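Local coordinates for OmpT protein (Vibrio cholerae serotype O1, PDB 6EHE), which probably serves as a non-specific diffusion porin, a beta-barrel channel that lets small solutes cross the outer membrane, at residues G101-T106 with E246-E251; V156-G161 with S189-T194; Y208-L213 with D223-S228. One frame throughout, in Å; residues are numbered along the deposited sequence.

Contact 1: G101-T106 with E246-E251; sequences GLRYGT and EYVMQE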
loop_
_atom_site.group_PDB
_atom_site.type_symbol
_atom_site.label_atom_id
_atom_site.label_comp_id
_atom_site.label_asym_id
_atom_site.label_seq_id
_atom_site.Cartn_x
_atom_site.Cartn_y
_atom_site.Cartn_z
ATOM N N GLY A 101 -1.722 10.110 -1.836
ATOM C CA GLY A 101 -3.116 10.262 -2.188
ATOM C C GLY A 101 -3.933 9.020 -2.002
ATOM O O GLY A 101 -5.136 8.996 -2.297
ATOM N N LEU A 102 -3.308 7.964 -1.530
ATOM C CA LEU A 102 -3.974 6.695 -1.295
ATOM C C LEU A 102 -4.213 6.576 0.213
ATOM O O LEU A 102 -3.270 6.350 0.972
ATOM C CB LEU A 102 -3.098 5.582 -1.861
ATOM C CG LEU A 102 -3.232 5.160 -3.335
ATOM C CD1 LEU A 102 -3.515 6.248 -4.276
ATOM C CD2 LEU A 102 -1.982 4.459 -3.772
ATOM N N ARG A 103 -5.469 6.750 0.654
ATOM C CA ARG A 103 -5.794 6.985 2.061
ATOM C C ARG A 103 -6.257 5.736 2.817
ATOM O O ARG A 103 -6.678 5.845 3.979
ATOM C CB ARG A 103 -6.864 8.077 2.186
ATOM C CG ARG A 103 -6.582 9.427 1.438
ATOM C CD ARG A 103 -5.173 10.042 1.759
ATOM N NE ARG A 103 -4.995 10.418 3.160
ATOM C CZ ARG A 103 -3.849 10.839 3.688
ATOM N NH1 ARG A 103 -2.767 10.952 2.931
ATOM N NH2 ARG A 103 -3.788 11.142 4.981
ATOM N N TYR A 104 -6.177 4.552 2.211
ATOM C CA TYR A 104 -6.665 3.356 2.895
ATOM C C TYR A 104 -5.811 2.964 4.082
ATOM O O TYR A 104 -6.275 2.179 4.924
ATOM C CB TYR A 104 -6.710 2.163 1.940
ATOM C CG TYR A 104 -5.345 1.801 1.409
ATOM C CD1 TYR A 104 -4.497 0.939 2.109
ATOM C CD2 TYR A 104 -4.900 2.328 0.212
ATOM C CE1 TYR A 104 -3.248 0.650 1.623
ATOM C CE2 TYR A 104 -3.654 2.035 -0.277
ATOM C CZ TYR A 104 -2.832 1.192 0.416
ATOM O OH TYR A 104 -1.583 0.903 -0.106
ATOM N N GLY A 105 -4.561 3.417 4.139
ATOM C CA GLY A 105 -3.625 2.872 5.099
ATOM C C GLY A 105 -3.366 3.699 6.341
ATOM O O GLY A 105 -2.478 3.334 7.121
ATOM N N THR A 106 -4.116 4.789 6.567
ATOM C CA THR A 106 -3.736 5.743 7.609
ATOM C C THR A 106 -3.566 5.062 8.960
ATOM O O THR A 106 -2.610 5.339 9.687
ATOM C CB THR A 106 -4.771 6.858 7.718
ATOM O OG1 THR A 106 -5.176 7.250 6.400
ATOM C CG2 THR A 106 -4.159 8.057 8.443
ATOM N N GLU A 246 0.237 14.673 -6.485
ATOM C CA GLU A 246 -0.662 14.159 -5.478
ATOM C C GLU A 246 -1.097 15.320 -4.601
ATOM O O GLU A 246 -0.251 16.059 -4.089
ATOM C CB GLU A 246 0.026 13.064 -4.653
ATOM C CG GLU A 246 0.542 11.912 -5.504
ATOM C CD GLU A 246 1.193 10.802 -4.683
ATOM O OE1 GLU A 246 1.361 9.703 -5.240
ATOM O OE2 GLU A 246 1.527 11.025 -3.489
ATOM N N TYR A 247 -2.405 15.486 -4.440
ATOM C CA TYR A 247 -2.957 16.567 -3.641
ATOM C C TYR A 247 -3.940 15.950 -2.676
ATOM O O TYR A 247 -4.816 15.191 -3.099
ATOM C CB TYR A 247 -3.656 17.623 -4.514
ATOM C CG TYR A 247 -4.262 18.755 -3.721
ATOM C CD1 TYR A 247 -3.456 19.725 -3.122
ATOM C CD2 TYR A 247 -5.641 18.871 -3.583
ATOM C CE1 TYR A 247 -4.011 20.775 -2.398
ATOM C CE2 TYR A 247 -6.199 19.908 -2.860
ATOM C CZ TYR A 247 -5.379 20.858 -2.266
ATOM O OH TYR A 247 -5.949 21.884 -1.541
ATOM N N VAL A 248 -3.787 16.232 -1.385
ATOM C CA VAL A 248 -4.802 15.812 -0.434
ATOM C C VAL A 248 -5.158 16.981 0.462
ATOM O O VAL A 248 -4.287 17.747 0.883
ATOM C CB VAL A 248 -4.374 14.560 0.380
ATOM C CG1 VAL A 248 -3.050 14.073 -0.039
ATOM C CG2 VAL A 248 -4.468 14.768 1.861
ATOM N N MET A 249 -6.452 17.146 0.715
ATOM C CA MET A 249 -6.923 18.165 1.637
ATOM C C MET A 249 -7.694 17.494 2.755
ATOM O O MET A 249 -8.485 16.575 2.521
ATOM C CB MET A 249 -7.763 19.246 0.948
ATOM C CG MET A 249 -8.959 18.792 0.159
ATOM S SD MET A 249 -9.723 20.202 -0.721
ATOM C CE MET A 249 -11.053 19.383 -1.612
ATOM N N GLN A 250 -7.399 17.911 3.971
ATOM C CA GLN A 250 -8.042 17.425 5.175
ATOM C C GLN A 250 -8.778 18.597 5.791
ATOM O O GLN A 250 -8.241 19.709 5.867
ATOM C CB GLN A 250 -7.007 16.841 6.146
ATOM C CG GLN A 250 -5.825 16.161 5.408
ATOM C CD GLN A 250 -4.700 15.692 6.320
ATOM O OE1 GLN A 250 -4.727 14.563 6.829
ATOM N NE2 GLN A 250 -3.697 16.547 6.522
ATOM N N GLU A 251 -10.015 18.356 6.192
ATOM C CA GLU A 251 -10.858 19.378 6.778
ATOM C C GLU A 251 -11.414 18.789 8.052
ATOM O O GLU A 251 -12.091 17.760 8.012
ATOM C CB GLU A 251 -11.963 19.803 5.811
ATOM C CG GLU A 251 -11.396 20.429 4.547
ATOM C CD GLU A 251 -12.480 21.075 3.690
ATOM O OE1 GLU A 251 -13.665 20.723 3.896
ATOM O OE2 GLU A 251 -12.149 21.932 2.826
#

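Contact 2: V156-G161 with S189-T194; sequences VHAGGG and SYFEVT. With C8E ((hydroxyethyloxy)tri(ethyloxy)octane), chain I.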
loop_
_atom_site.group_PDB
_atom_site.type_symbol
_atom_site.label_atom_id
_atom_site.label_comp_id
_atom_site.label_asym_id
_atom_site.label_seq_id
_atom_site.Cartn_x
_atom_site.Cartn_y
_atom_site.Cartn_z
ATOM N N VAL A 156 -10.105 0.039 -14.914
ATOM C CA VAL A 156 -10.734 0.849 -13.876
ATOM C C VAL A 156 -10.939 -0.004 -12.644
ATOM O O VAL A 156 -11.073 -1.234 -12.728
ATOM C CB VAL A 156 -12.094 1.425 -14.301
ATOM C CG1 VAL A 156 -11.940 2.465 -15.370
ATOM C CG2 VAL A 156 -12.996 0.296 -14.762
ATOM N N HIS A 157 -10.987 0.655 -11.491
ATOM C CA HIS A 157 -11.507 -0.033 -10.316
ATOM C C HIS A 157 -12.118 0.960 -9.342
ATOM O O HIS A 157 -11.869 2.161 -9.399
ATOM C CB HIS A 157 -10.459 -0.897 -9.603
ATOM C CG HIS A 157 -9.160 -0.213 -9.312
ATOM N ND1 HIS A 157 -8.991 0.650 -8.242
ATOM C CD2 HIS A 157 -7.943 -0.333 -9.899
ATOM C CE1 HIS A 157 -7.731 1.044 -8.198
ATOM N NE2 HIS A 157 -7.077 0.475 -9.202
ATOM N N ALA A 158 -12.961 0.439 -8.466
ATOM C CA ALA A 158 -13.547 1.267 -7.437
ATOM C C ALA A 158 -13.699 0.422 -6.198
ATOM O O ALA A 158 -13.688 -0.807 -6.258
ATOM C CB ALA A 158 -14.904 1.835 -7.854
ATOM N N GLY A 159 -13.827 1.081 -5.078
ATOM C CA GLY A 159 -14.210 0.381 -3.874
ATOM C C GLY A 159 -13.597 1.061 -2.675
ATOM O O GLY A 159 -13.054 2.156 -2.768
ATOM N N GLY A 160 -13.690 0.376 -1.547
ATOM C CA GLY A 160 -13.248 0.977 -0.302
ATOM C C GLY A 160 -13.630 0.110 0.856
ATOM O O GLY A 160 -13.817 -1.105 0.727
ATOM N N GLY A 161 -13.750 0.749 2.017
ATOM C CA GLY A 161 -14.059 -0.006 3.213
ATOM C C GLY A 161 -13.814 0.819 4.455
ATOM O O GLY A 161 -13.829 2.054 4.418
ATOM N N SER A 189 -12.784 5.540 7.235
ATOM C CA SER A 189 -13.701 5.061 6.218
ATOM C C SER A 189 -13.263 5.665 4.905
ATOM O O SER A 189 -12.940 6.849 4.857
ATOM C CB SER A 189 -15.137 5.469 6.526
ATOM O OG SER A 189 -15.513 4.901 7.775
ATOM N N TYR A 190 -13.206 4.857 3.851
ATOM C CA TYR A 190 -12.605 5.396 2.640
ATOM C C TYR A 190 -13.218 4.751 1.412
ATOM O O TYR A 190 -13.707 3.613 1.448
ATOM C CB TYR A 190 -11.080 5.202 2.646
ATOM C CG TYR A 190 -10.690 3.839 3.136
ATOM C CD1 TYR A 190 -10.522 3.591 4.498
ATOM C CD2 TYR A 190 -10.491 2.788 2.243
ATOM C CE1 TYR A 190 -10.180 2.319 4.972
ATOM C CE2 TYR A 190 -10.132 1.518 2.698
ATOM C CZ TYR A 190 -9.996 1.292 4.067
ATOM O OH TYR A 190 -9.652 0.037 4.518
ATOM N N PHE A 191 -13.162 5.499 0.317
ATOM C CA PHE A 191 -13.674 5.051 -0.959
ATOM C C PHE A 191 -12.798 5.635 -2.046
ATOM O O PHE A 191 -12.190 6.694 -1.868
ATOM C CB PHE A 191 -15.137 5.454 -1.170
ATOM C CG PHE A 191 -15.731 4.892 -2.448
ATOM C CD1 PHE A 191 -16.245 3.606 -2.484
ATOM C CD2 PHE A 191 -15.729 5.635 -3.616
ATOM C CE1 PHE A 191 -16.763 3.080 -3.640
ATOM C CE2 PHE A 191 -16.236 5.108 -4.782
ATOM C CZ PHE A 191 -16.750 3.829 -4.796
ATOM N N GLU A 192 -12.763 4.959 -3.188
ATOM C CA GLU A 192 -11.745 5.200 -4.195
ATOM C C GLU A 192 -12.291 4.873 -5.582
ATOM O O GLU A 192 -12.955 3.840 -5.768
ATOM C CB GLU A 192 -10.527 4.305 -3.882
ATOM C CG GLU A 192 -9.499 4.125 -4.979
ATOM C CD GLU A 192 -9.812 3.031 -5.981
ATOM O OE1 GLU A 192 -10.235 1.914 -5.619
ATOM O OE2 GLU A 192 -9.634 3.334 -7.177
ATOM N N VAL A 193 -11.947 5.705 -6.561
ATOM C CA VAL A 193 -12.132 5.358 -7.970
ATOM C C VAL A 193 -10.822 5.612 -8.722
ATOM O O VAL A 193 -10.203 6.676 -8.576
ATOM C CB VAL A 193 -13.287 6.156 -8.606
ATOM C CG1 VAL A 193 -13.334 5.882 -10.065
ATOM C CG2 VAL A 193 -14.633 5.789 -7.969
ATOM N N THR A 194 -10.406 4.650 -9.546
ATOM C CA THR A 194 -9.172 4.774 -10.306
ATOM C C THR A 194 -9.444 4.442 -11.763
ATOM O O THR A 194 -10.207 3.516 -12.066
ATOM C CB THR A 194 -8.068 3.830 -9.743
ATOM O OG1 THR A 194 -7.742 4.212 -8.394
ATOM C CG2 THR A 194 -6.787 3.821 -10.608
HETATM C C1 C8E I . -15.882 7.940 3.258
HETATM C C2 C8E I . -16.376 7.518 1.878
HETATM C C3 C8E I . -17.700 6.750 1.963
HETATM C C4 C8E I . -17.573 5.539 2.889
HETATM C C5 C8E I . -17.834 4.214 2.156
HETATM C C6 C8E I . -16.899 3.084 2.624
HETATM C C7 C8E I . -17.343 1.715 2.087
HETATM C C8 C8E I . -17.495 1.724 0.562
HETATM O O9 C8E I . -16.975 0.517 0.011
HETATM C C10 C8E I . -17.912 -0.348 -0.614
#

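Contact 3: Y208-L213 with D223-S228; sequences YYNAEL and DEDAIS. With C8E ((hydroxyethyloxy)tri(ethyloxy)octane), chain C.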
loop_
_atom_site.group_PDB
_atom_site.type_symbol
_atom_site.label_atom_id
_atom_site.label_comp_id
_atom_site.label_asym_id
_atom_site.label_seq_id
_atom_site.Cartn_x
_atom_site.Cartn_y
_atom_site.Cartn_z
ATOM N N TYR A 208 -8.997 9.029 -7.370
ATOM C CA TYR A 208 -9.665 9.869 -6.392
ATOM C C TYR A 208 -9.911 9.007 -5.175
ATOM O O TYR A 208 -10.459 7.905 -5.304
ATOM C CB TYR A 208 -11.006 10.401 -6.917
ATOM C CG TYR A 208 -10.924 11.226 -8.196
ATOM C CD1 TYR A 208 -10.629 12.586 -8.154
ATOM C CD2 TYR A 208 -11.166 10.652 -9.437
ATOM C CE1 TYR A 208 -10.572 13.349 -9.313
ATOM C CE2 TYR A 208 -11.105 11.407 -10.612
ATOM C CZ TYR A 208 -10.807 12.751 -10.540
ATOM O OH TYR A 208 -10.727 13.505 -11.695
ATOM N N TYR A 209 -9.496 9.497 -4.009
ATOM C CA TYR A 209 -9.761 8.848 -2.738
ATOM C C TYR A 209 -10.505 9.811 -1.832
ATOM O O TYR A 209 -10.206 11.001 -1.805
ATOM C CB TYR A 209 -8.461 8.383 -2.015
ATOM C CG TYR A 209 -8.260 6.887 -1.960
ATOM C CD1 TYR A 209 -8.773 6.148 -0.908
ATOM C CD2 TYR A 209 -7.521 6.222 -2.918
ATOM C CE1 TYR A 209 -8.606 4.784 -0.846
ATOM C CE2 TYR A 209 -7.321 4.867 -2.841
ATOM C CZ TYR A 209 -7.887 4.148 -1.806
ATOM O OH TYR A 209 -7.748 2.789 -1.667
ATOM N N ASN A 210 -11.444 9.289 -1.070
ATOM C CA ASN A 210 -12.104 10.046 -0.030
ATOM C C ASN A 210 -11.996 9.236 1.235
ATOM O O ASN A 210 -12.083 8.009 1.187
ATOM C CB ASN A 210 -13.579 10.324 -0.340
ATOM C CG ASN A 210 -14.313 10.971 0.847
ATOM O OD1 ASN A 210 -15.178 10.356 1.474
ATOM N ND2 ASN A 210 -13.959 12.221 1.159
ATOM N N ALA A 211 -11.788 9.920 2.357
ATOM C CA ALA A 211 -11.727 9.231 3.638
ATOM C C ALA A 211 -12.254 10.132 4.748
ATOM O O ALA A 211 -12.313 11.354 4.631
ATOM C CB ALA A 211 -10.297 8.772 3.971
ATOM N N GLU A 212 -12.604 9.498 5.843
ATOM C CA GLU A 212 -13.110 10.174 7.011
ATOM C C GLU A 212 -12.512 9.460 8.206
ATOM O O GLU A 212 -12.646 8.239 8.342
ATOM C CB GLU A 212 -14.642 10.144 7.067
ATOM C CG GLU A 212 -15.203 10.988 8.207
ATOM C CD GLU A 212 -16.648 10.696 8.495
ATOM O OE1 GLU A 212 -16.952 9.576 8.963
ATOM O OE2 GLU A 212 -17.469 11.594 8.234
ATOM N N LEU A 213 -11.823 10.217 9.037
ATOM C CA LEU A 213 -11.312 9.744 10.306
ATOM C C LEU A 213 -12.240 10.266 11.392
ATOM O O LEU A 213 -12.399 11.476 11.545
ATOM C CB LEU A 213 -9.880 10.233 10.485
ATOM C CG LEU A 213 -8.973 9.751 9.350
ATOM C CD1 LEU A 213 -7.888 10.758 8.958
ATOM C CD2 LEU A 213 -8.340 8.390 9.732
ATOM N N ASP A 223 -12.301 14.929 7.365
ATOM C CA ASP A 223 -12.585 14.468 6.014
ATOM C C ASP A 223 -11.367 14.743 5.147
ATOM O O ASP A 223 -10.695 15.754 5.327
ATOM C CB ASP A 223 -13.807 15.185 5.434
ATOM C CG ASP A 223 -15.016 15.090 6.332
ATOM O OD1 ASP A 223 -15.701 14.051 6.304
ATOM O OD2 ASP A 223 -15.263 16.059 7.090
ATOM N N GLU A 224 -11.082 13.842 4.216
ATOM C CA GLU A 224 -9.912 13.937 3.351
ATOM C C GLU A 224 -10.359 13.694 1.927
ATOM O O GLU A 224 -11.087 12.732 1.662
ATOM C CB GLU A 224 -8.846 12.902 3.701
ATOM C CG GLU A 224 -8.534 12.736 5.166
ATOM C CD GLU A 224 -7.354 11.801 5.376
ATOM O OE1 GLU A 224 -7.434 10.628 4.949
ATOM O OE2 GLU A 224 -6.316 12.241 5.924
ATOM N N ASP A 225 -9.918 14.546 1.019
ATOM C CA ASP A 225 -10.154 14.322 -0.393
ATOM C C ASP A 225 -8.810 14.373 -1.073
ATOM O O ASP A 225 -8.022 15.289 -0.824
ATOM C CB ASP A 225 -11.106 15.359 -0.980
ATOM C CG ASP A 225 -12.496 15.189 -0.471
ATOM O OD1 ASP A 225 -13.238 14.372 -1.069
ATOM O OD2 ASP A 225 -12.823 15.825 0.561
ATOM N N ALA A 226 -8.544 13.390 -1.920
ATOM C CA ALA A 226 -7.215 13.218 -2.462
ATOM C C ALA A 226 -7.332 12.865 -3.921
ATOM O O ALA A 226 -8.169 12.044 -4.309
ATOM C CB ALA A 226 -6.463 12.101 -1.733
ATOM N N ILE A 227 -6.458 13.447 -4.716
ATOM C CA ILE A 227 -6.329 13.080 -6.111
ATOM C C ILE A 227 -4.866 12.794 -6.399
ATOM O O ILE A 227 -3.972 13.493 -5.903
ATOM C CB ILE A 227 -6.868 14.187 -7.038
ATOM C CG1 ILE A 227 -6.674 13.798 -8.507
ATOM C CG2 ILE A 227 -6.209 15.532 -6.698
ATOM C CD1 ILE A 227 -7.243 14.801 -9.477
ATOM N N SER A 228 -4.627 11.747 -7.184
ATOM C CA SER A 228 -3.307 11.395 -7.672
ATOM C C SER A 228 -3.392 11.285 -9.185
ATOM O O SER A 228 -4.266 10.579 -9.721
ATOM C CB SER A 228 -2.819 10.075 -7.046
ATOM O OG SER A 228 -3.164 10.019 -5.665
HETATM C C11 C8E C . -11.098 11.569 -14.071
HETATM O O12 C8E C . -10.958 10.228 -13.642
HETATM C C13 C8E C . -10.324 9.415 -14.632
HETATM C C14 C8E C . -11.074 8.095 -14.793
HETATM O O15 C8E C . -11.960 8.016 -13.683
HETATM C C16 C8E C . -12.412 6.708 -13.367
HETATM C C17 C8E C . -12.799 5.927 -14.631
HETATM O O18 C8E C . -13.963 6.429 -15.259
HETATM C C19 C8E C . -13.772 6.745 -16.622
HETATM C C20 C8E C . -14.564 5.756 -17.483
HETATM O O21 C8E C . -15.451 6.460 -18.331
#

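Contact 1: G101-T106 with E246-E251
E246 comes up to G101 with the end of its side chain, OE2 standing 3.8 Å from the G101 N without bonding to it. CG lies beside the backbone N (chi1 -57°) and the chain runs straight on from there, which carries the carboxylate off the strand and against the preceding part of the loop. There T100 OG1 meets OE2 and the backbone N of G99 meets OE1, so both oxygens are held. Y247, next along, points away from the loop.

V248 faces it again and divides its methyls between two partners. CG1 lies 4.4 Å from G101 CA, at the outer limit of packing. CG2 rests over one face of the R103 guanidinium, displaced toward its rim and 4.3 Å from R103 NH1. The arginine is bent at both chi2 and chi3, folding its head back to the loop, where NH1 bonds to T100 O. NH2 forms a salt bridge with E224 on the adjoining strand 221-236, bonds that would help set how the flat group is turned toward the valine.

Q250 then brings its amide end near the same guanidinium. The two side chains cross at about a right angle, their planes 72° apart.

The contact is small, 187 Å² in all, and no hydrogen bond links the two segments directly. The loop that connects barrel strands 74-78 and 115-121, the fifth and sixth of the barrel, here lies against the inner face of a wall strand, which is consistent with the inward-folded constriction loop L3 of general porins.

Contact 2: V156-G161 with S189-T194
V156 touches T194 through its CA, in a bent CA-H...O contact with T194 O, 3.3 Å away, beside the first hydrogen-bonded pair of the two antiparallel strands. H157 and T194 make up that pair, with bonds in both directions between their backbones. H157 CG lies between the backbone N and the carbonyl carbon (chi1 50°), and this stands the imidazole alongside T194. T194 CB lies over one ring face, 3.6 Å from the centroid, in a CH-pi contact. E192 crosses the histidine at about a right angle, its chain bent at chi2 so that its carboxyl carbon lies at the ring edge; H157 ND1 gives a weak, bent bond to E192 OE1 at 3.2 Å.

A158 turns the other way, and its CB packs 4.0 Å from V193 CG2 and a little farther from the F191 ring. The alternation is that of a membrane beta barrel: H157, E192 and Y190 face the interior, where H157 touches V88 of helix 84-88, while A158, V193 and F191 form the outer surface, which carries detergent.

G159 adopts backbone angles (149/-169) that glycine alone takes readily. F191 lays a face of its ring over G159 O, 3.5 Å from CD1, and the edge of that ring meets C8 of a bound C8E molecule. At G160 the strands draw close, with CA 3.2 Å from Y190 O.

G161 exchanges two 2.9 Å bonds with Y190, between G161 N and Y190 O and between Y190 N and G161 O. The tyrosine ring, with G161 O over its centre, lies against the bare glycine backbone, and its hydroxyl is bonded to E144 on strand 141-151.

Contact 3: Y208-L213 with D223-S228
The Y208 ring meets I227 obliquely, its CE1 3.6 Å from I227 CD1 in a non-hydrogen-bonded pair whose side chains run side by side. A C8E detergent lies at an edge of this ring, near its plane, with C11 3.1 Å from Y208 OH. Farther along the same outer side, the amide of N210 and the carboxylate of D225 lie abreast, their planes 32° apart. N210 ND2 reaches D225 OD1 at 3.2 Å, but from above the carboxylate plane and with an N-H...O angle of 135°, so the bond is bent and off the carboxylate plane. The asparagine CG is anti to the backbone N (chi1 173°), which swings the amide across to strand 221-236.

Y209 with A226 and A211 with E224 are the hydrogen-bonded pairs, each closed by two backbone bonds, and their side chains look into the barrel. E224 extends past its neighbours: OE1 lies 3.5 Å from A211 CB, and OE2 lies 3.7 Å from L213 CD1. The polar end is anchored by R103 of the inner loop, which forms a salt bridge to OE2. Y209 directs its hydroxyl to that of Y146.

At the end of the pairing, E212 and D223 lie side by side, with OE2 and OD1 3.6 Å apart. D214 stands close to the other oxygen of E212, so three acidic groups gather here. Such crowding of negative charge may raise the proton affinity of one of them, although solvent can reach E212 and D223 and would soften this, whereas the buried E224, matched by R103, is probably stabilised as a carboxylate.

In the fold
All three contacts belong to one closed antiparallel barrel of sixteen strands. Contact 2 pairs strands 154-175 and 178-199, and contact 3 pairs 202-215 and 221-236, the next two in order; strand 239-252 of contact 1 adjoins 221-236. Contact 1 brackets the other two along the chain, because 101-106 precedes, and 246-251 follows, all four of their segments, and contact 2 closes before contact 3 opens. The centres of contacts 1 and 3 are about 5 Å apart, those of 2 and 3 about 10 Å, and those of 1 and 2 about 13 Å. The inner loop thus packs against consecutive wall strands, Y104 touching Y190 and G101 touching Y209, as expected where a porin channel narrows.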